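Local coordinates for protein putative Acetyltransferase from the GNAT family (Novosphingobium aromaticivorans DSM 12444, PDB 3EC4) that probably transfers acyl groups as a member of the GNAT acetyltransferase family, its exact substrate being unknown, at residues A184-A187 / A188-E191; C164-P167 / E168-G171; V102-G105 / E106-P110. One frame throughout, in Å; residues are numbered along the deposited sequence. Where two conformers were deposited one is given.

Interaction 1: residues A184-A187 / A188-E191; sequences AGMA and ARGE
With its CG anti to its own carbonyl carbon (chi1 -61°) and its chain folded at chi3 (-57°), the Arg189 side chain doubles back over the last helical turn, where Gly185 O lies over one face of the guanidinium, offset toward its rim, and Met186 CG touches NH2 at 3.7 Å. Glu191 sends its extended chain to the edge of the same group. Their salt bridge is side-on, with two hydrogen bonds: Arg189 NE reaches Glu191 OE2 at 2.9 Å from above the carboxylate plane, while Arg189 NH2 meets the syn side of Glu191 OE1 at 2.8 Å, and both oxygens lie near the guanidinium plane. Glu191 OE1 also sits 3.8 Å from CG of Met186, a selenomethionine whose chain runs on toward Ala158 and Val160 of strand 157-165. Further salt bridges, Glu149 to Arg189 NH2 and Arg152 to Glu191 OE1, extend the pair into a charge network that should fix the rotation of both groups. The backbone beneath closes in two bonds, Glu191 N to Met186 O at 3.0 Å and Gly190 N to Ala187 O at 2.9 Å. With Gly190 at positive phi (75°), this is the Schellman motif, here ending helix 174-188 just ahead of strand 192-198.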
# COMPACT_ATOMS: atom_id res chain seq x y z
N ALA A 184 -9.37 -13.30 0.15
CA ALA A 184 -9.96 -14.45 0.81
C ALA A 184 -9.58 -14.44 2.29
O ALA A 184 -10.42 -14.73 3.17
CB ALA A 184 -9.48 -15.70 0.13
N GLY A 185 -8.33 -14.12 2.59
CA GLY A 185 -7.85 -14.11 3.98
C GLY A 185 -8.51 -12.98 4.74
O GLY A 185 -8.96 -13.16 5.88
N MSE A 186 -8.58 -11.80 4.10
CA MSE A 186 -9.31 -10.66 4.67
C MSE A 186 -10.78 -11.03 4.97
O MSE A 186 -11.27 -10.89 6.10
CB MSE A 186 -9.22 -9.46 3.74
CG MSE A 186 -7.79 -8.94 3.65
SE MSE A 186 -7.72 -7.57 2.29
CE MSE A 186 -5.87 -7.07 2.48
N ALA A 187 -11.43 -11.60 3.97
CA ALA A 187 -12.79 -12.11 4.12
C ALA A 187 -12.96 -13.05 5.30
O ALA A 187 -13.94 -12.92 6.05
CB ALA A 187 -13.26 -12.78 2.83
N ALA A 188 -12.05 -14.03 5.45
CA ALA A 188 -12.09 -14.99 6.51
C ALA A 188 -12.12 -14.29 7.87
O ALA A 188 -12.81 -14.76 8.78
CB ALA A 188 -10.90 -15.95 6.47
N ARG A 189 -11.39 -13.17 7.99
CA ARG A 189 -11.34 -12.38 9.22
C ARG A 189 -12.45 -11.32 9.33
O ARG A 189 -12.53 -10.60 10.31
CB ARG A 189 -9.94 -11.71 9.36
CG ARG A 189 -8.78 -12.66 9.44
CD ARG A 189 -7.45 -11.99 9.76
NE ARG A 189 -7.13 -10.95 8.78
CZ ARG A 189 -6.38 -11.09 7.70
NH1 ARG A 189 -5.71 -12.20 7.43
NH2 ARG A 189 -6.25 -10.06 6.87
N GLY A 190 -13.33 -11.23 8.35
CA GLY A 190 -14.40 -10.23 8.39
C GLY A 190 -13.95 -8.81 8.10
O GLY A 190 -14.57 -7.86 8.56
N GLU A 191 -12.88 -8.69 7.33
CA GLU A 191 -12.36 -7.41 6.91
C GLU A 191 -12.74 -7.16 5.46
O GLU A 191 -12.84 -8.08 4.63
CB GLU A 191 -10.83 -7.36 7.02
CG GLU A 191 -10.32 -7.61 8.42
CD GLU A 191 -8.89 -8.10 8.45
OE1 GLU A 191 -8.22 -8.16 7.39
OE2 GLU A 191 -8.43 -8.43 9.56

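Interaction 2: residues C164-P167 / E168-G171; sequences CTWP and EYRG
In GNAT relatives the loop between strand 157-165 and helix 174-188 usually cradles the acyl-CoA pyrophosphate; here it begins with a tight turn in which Arg170 reaches back to Thr165. The Arg170 chain, extended from CG to NE, runs alongside Pro167, pointing the same way, and grips one acceptor side-on: NE and NH2 each hydrogen-bond Thr165 O at 2.9 Å, both bonds bent. NH2 arrives nearly along the C=O axis (177°), NE from above the carbonyl plane. Pro167 CA covers one face of the guanidinium. Two backbone bonds, Tyr169 N to Trp166 O at 2.9 Å and Arg170 N to Pro167 O at 3.1 Å, wind the turn. Glu168, bent at chi2 (-93°), brings OE1 to 3.5 Å from Trp166 CB. Tyr169 lies alongside Trp166, its CD2 3.7 Å from Trp166 CB, and its CB meets Thr165 CG2 at 3.9 Å; its side chain also touches Arg142 and Ala144 of strand 142-149. With an alanine in place of Tyr169, the ring contacts at Trp166 CB and CD1 are gone, which would probably open a gap beside the tryptophan. Two donors on one oxygen imply that the arginine's charge probably polarises the Thr165 peptide and pins it.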
# COMPACT_ATOMS: atom_id res chain seq x y z
N CYS A 164 3.03 -7.57 -7.66
CA CYS A 164 3.98 -7.39 -8.74
C CYS A 164 4.47 -8.71 -9.25
O CYS A 164 4.56 -9.69 -8.49
CB CYS A 164 5.15 -6.59 -8.24
SG CYS A 164 5.93 -7.44 -6.89
N THR A 165 4.84 -8.69 -10.53
CA THR A 165 5.12 -9.87 -11.32
C THR A 165 6.35 -9.53 -12.15
O THR A 165 6.43 -8.43 -12.70
CB THR A 165 3.94 -10.22 -12.29
OG1 THR A 165 2.71 -10.37 -11.55
CG2 THR A 165 4.22 -11.50 -13.06
N TRP A 166 7.34 -10.44 -12.19
CA TRP A 166 8.49 -10.22 -13.09
C TRP A 166 7.92 -10.12 -14.51
O TRP A 166 7.00 -10.85 -14.85
CB TRP A 166 9.48 -11.40 -13.08
CG TRP A 166 10.26 -11.54 -11.82
CD1 TRP A 166 10.06 -12.48 -10.81
CD2 TRP A 166 11.33 -10.72 -11.38
NE1 TRP A 166 10.94 -12.25 -9.78
CE2 TRP A 166 11.75 -11.20 -10.12
CE3 TRP A 166 11.97 -9.60 -11.92
CZ2 TRP A 166 12.79 -10.62 -9.41
CZ3 TRP A 166 13.00 -9.03 -11.22
CH2 TRP A 166 13.42 -9.55 -9.99
N PRO A 167 8.49 -9.24 -15.34
CA PRO A 167 8.06 -9.11 -16.74
C PRO A 167 7.97 -10.42 -17.48
O PRO A 167 6.96 -10.64 -18.19
CB PRO A 167 9.12 -8.22 -17.34
CG PRO A 167 9.58 -7.39 -16.24
CD PRO A 167 9.55 -8.29 -15.02
N GLU A 168 8.94 -11.32 -17.29
CA GLU A 168 8.93 -12.59 -17.98
C GLU A 168 7.78 -13.54 -17.60
O GLU A 168 7.53 -14.52 -18.32
CB GLU A 168 10.28 -13.32 -17.85
CG GLU A 168 10.73 -13.61 -16.44
CD GLU A 168 11.61 -12.55 -15.83
OE1 GLU A 168 11.37 -11.32 -16.06
OE2 GLU A 168 12.52 -12.94 -15.04
N TYR A 169 7.09 -13.26 -16.48
CA TYR A 169 5.92 -14.05 -16.09
C TYR A 169 4.58 -13.31 -16.21
O TYR A 169 3.54 -13.77 -15.67
CB TYR A 169 6.06 -14.57 -14.66
CG TYR A 169 7.35 -15.31 -14.46
CD1 TYR A 169 7.62 -16.49 -15.16
CD2 TYR A 169 8.31 -14.83 -13.59
CE1 TYR A 169 8.84 -17.15 -14.98
CE2 TYR A 169 9.51 -15.49 -13.39
CZ TYR A 169 9.78 -16.63 -14.09
OH TYR A 169 10.99 -17.24 -13.86
N ARG A 170 4.60 -12.17 -16.88
CA ARG A 170 3.39 -11.38 -17.07
C ARG A 170 2.50 -11.99 -18.14
O ARG A 170 2.93 -12.86 -18.91
CB ARG A 170 3.73 -9.92 -17.34
CG ARG A 170 4.16 -9.25 -16.09
CD ARG A 170 4.54 -7.84 -16.31
NE ARG A 170 5.21 -7.32 -15.13
CZ ARG A 170 5.89 -6.17 -15.08
NH1 ARG A 170 5.98 -5.40 -16.16
NH2 ARG A 170 6.48 -5.80 -13.96
N GLY A 171 1.23 -11.59 -18.12
CA GLY A 171 0.27 -12.08 -19.08
C GLY A 171 -0.16 -13.50 -18.84
O GLY A 171 -0.72 -14.11 -19.76

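Interaction 3: residues V102-G105 / E106-P110; sequences VALG and ETDVP
The chain leaves an extended run at Leu104 and Gly105 and coils at once into a 3-10 turn, closed by Asp108 N to Gly105 O at 2.9 Å. The Asp108 side chain returns the bond: OD2 accepts from Gly105 N at 2.9 Å and a fairly straight 159°, on its anti lone pair, the one facing away from OD1. Both polar groups of the glycine are thus engaged by a single residue. Asp108 CG stands anti to its carbonyl carbon (chi1 -55°), which swings the carboxylate back over the turn, where OD2 also approaches Leu104 CA at 3.4 Å. Asp108 and Gly105 are in this way joined by two bonds across the 3-10 turn 106-108, which leads from edge strand 102-103 of the mixed sheet into helix 109-118. Leu104 crosses Asp108 at about a right angle, its CD2 3.7 Å from Asp108 CG, and its side chain reaches Leu143 and Met146 on strand 142-149. A water donates to Ala103 O at 2.7 Å and, weakly, to Asp108 OD2 at 3.4 Å, so this oxygen is linked weakly through the water to the strand carbonyl, besides its direct bond to Gly105 N. The other oxygen, OD1, forms a salt bridge with Arg138, which ties the 3-10 turn to strand 134-139.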
# COMPACT_ATOMS: atom_id res chain seq x y z
N VAL A 102 1.23 -19.88 -2.70
CA VAL A 102 1.93 -20.24 -1.46
C VAL A 102 2.11 -19.03 -0.54
O VAL A 102 2.35 -17.92 -1.00
CB VAL A 102 3.33 -20.88 -1.75
CG1 VAL A 102 3.19 -22.21 -2.55
CG2 VAL A 102 4.25 -19.92 -2.52
N ALA A 103 1.95 -19.22 0.76
CA ALA A 103 2.28 -18.19 1.73
C ALA A 103 3.80 -17.92 1.71
O ALA A 103 4.61 -18.85 1.65
CB ALA A 103 1.83 -18.59 3.14
N LEU A 104 4.19 -16.65 1.75
CA LEU A 104 5.58 -16.27 1.83
C LEU A 104 5.98 -15.96 3.26
O LEU A 104 5.15 -15.62 4.09
CB LEU A 104 5.85 -15.07 0.94
CG LEU A 104 5.50 -15.36 -0.54
CD1 LEU A 104 5.73 -14.11 -1.39
CD2 LEU A 104 6.25 -16.57 -1.08
N GLY A 105 7.27 -16.01 3.54
CA GLY A 105 7.77 -15.70 4.86
C GLY A 105 9.20 -15.25 4.85
O GLY A 105 9.74 -14.93 3.80
N GLU A 106 9.85 -15.30 6.02
CA GLU A 106 11.18 -14.72 6.16
C GLU A 106 12.17 -15.27 5.15
O GLU A 106 13.00 -14.55 4.67
CB GLU A 106 11.73 -14.96 7.58
CG GLU A 106 12.84 -13.97 7.97
CD GLU A 106 13.38 -14.21 9.40
OE1 GLU A 106 13.30 -15.37 9.87
OE2 GLU A 106 13.88 -13.23 10.02
N THR A 107 12.11 -16.57 4.86
CA THR A 107 13.07 -17.15 3.94
C THR A 107 12.94 -16.61 2.51
O THR A 107 13.90 -16.65 1.76
CB THR A 107 13.04 -18.71 3.93
OG1 THR A 107 11.77 -19.20 3.48
CG2 THR A 107 13.36 -19.28 5.31
N ASP A 108 11.77 -16.08 2.14
CA ASP A 108 11.52 -15.53 0.81
C ASP A 108 11.93 -14.08 0.65
O ASP A 108 11.85 -13.52 -0.47
CB ASP A 108 10.03 -15.68 0.48
CG ASP A 108 9.55 -17.10 0.61
OD1 ASP A 108 9.95 -17.93 -0.23
OD2 ASP A 108 8.78 -17.38 1.54
N VAL A 109 12.36 -13.46 1.73
CA VAL A 109 12.57 -12.00 1.72
C VAL A 109 13.59 -11.53 0.67
O VAL A 109 13.29 -10.59 -0.06
CB VAL A 109 12.86 -11.48 3.12
CG1 VAL A 109 13.35 -9.99 3.07
CG2 VAL A 109 11.58 -11.65 4.00
N PRO A 110 14.75 -12.20 0.52
CA PRO A 110 15.67 -11.81 -0.59
C PRO A 110 15.01 -11.78 -1.98
O PRO A 110 15.18 -10.80 -2.75
CB PRO A 110 16.75 -12.89 -0.52
CG PRO A 110 16.79 -13.25 0.94
CD PRO A 110 15.34 -13.28 1.33
O HOH W 1 6.78 -19.90 0.47

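From the N terminus, interaction 3 comes first and closes the bend from edge strand 102-103 into helix 109-118. Interaction 2 follows at the exit of strand 157-165, and interaction 1 ends helix 174-188 before strand 192-198. The three are strictly in series, none nested in or crossing another. Interactions 2 and 1 stand at opposite ends of one beta-alpha-beta crossover, joining the parallel neighbours 157-165 and 192-198, and their centres are 27 Å apart. Interactions 3 and 2, with centres 18 Å apart, share helix 109-118: the first leads into it, while Trp166 of the second rests on its Ala114, Leu115 and Ala118. Each local turn thus redirects the chain between sheet and helix.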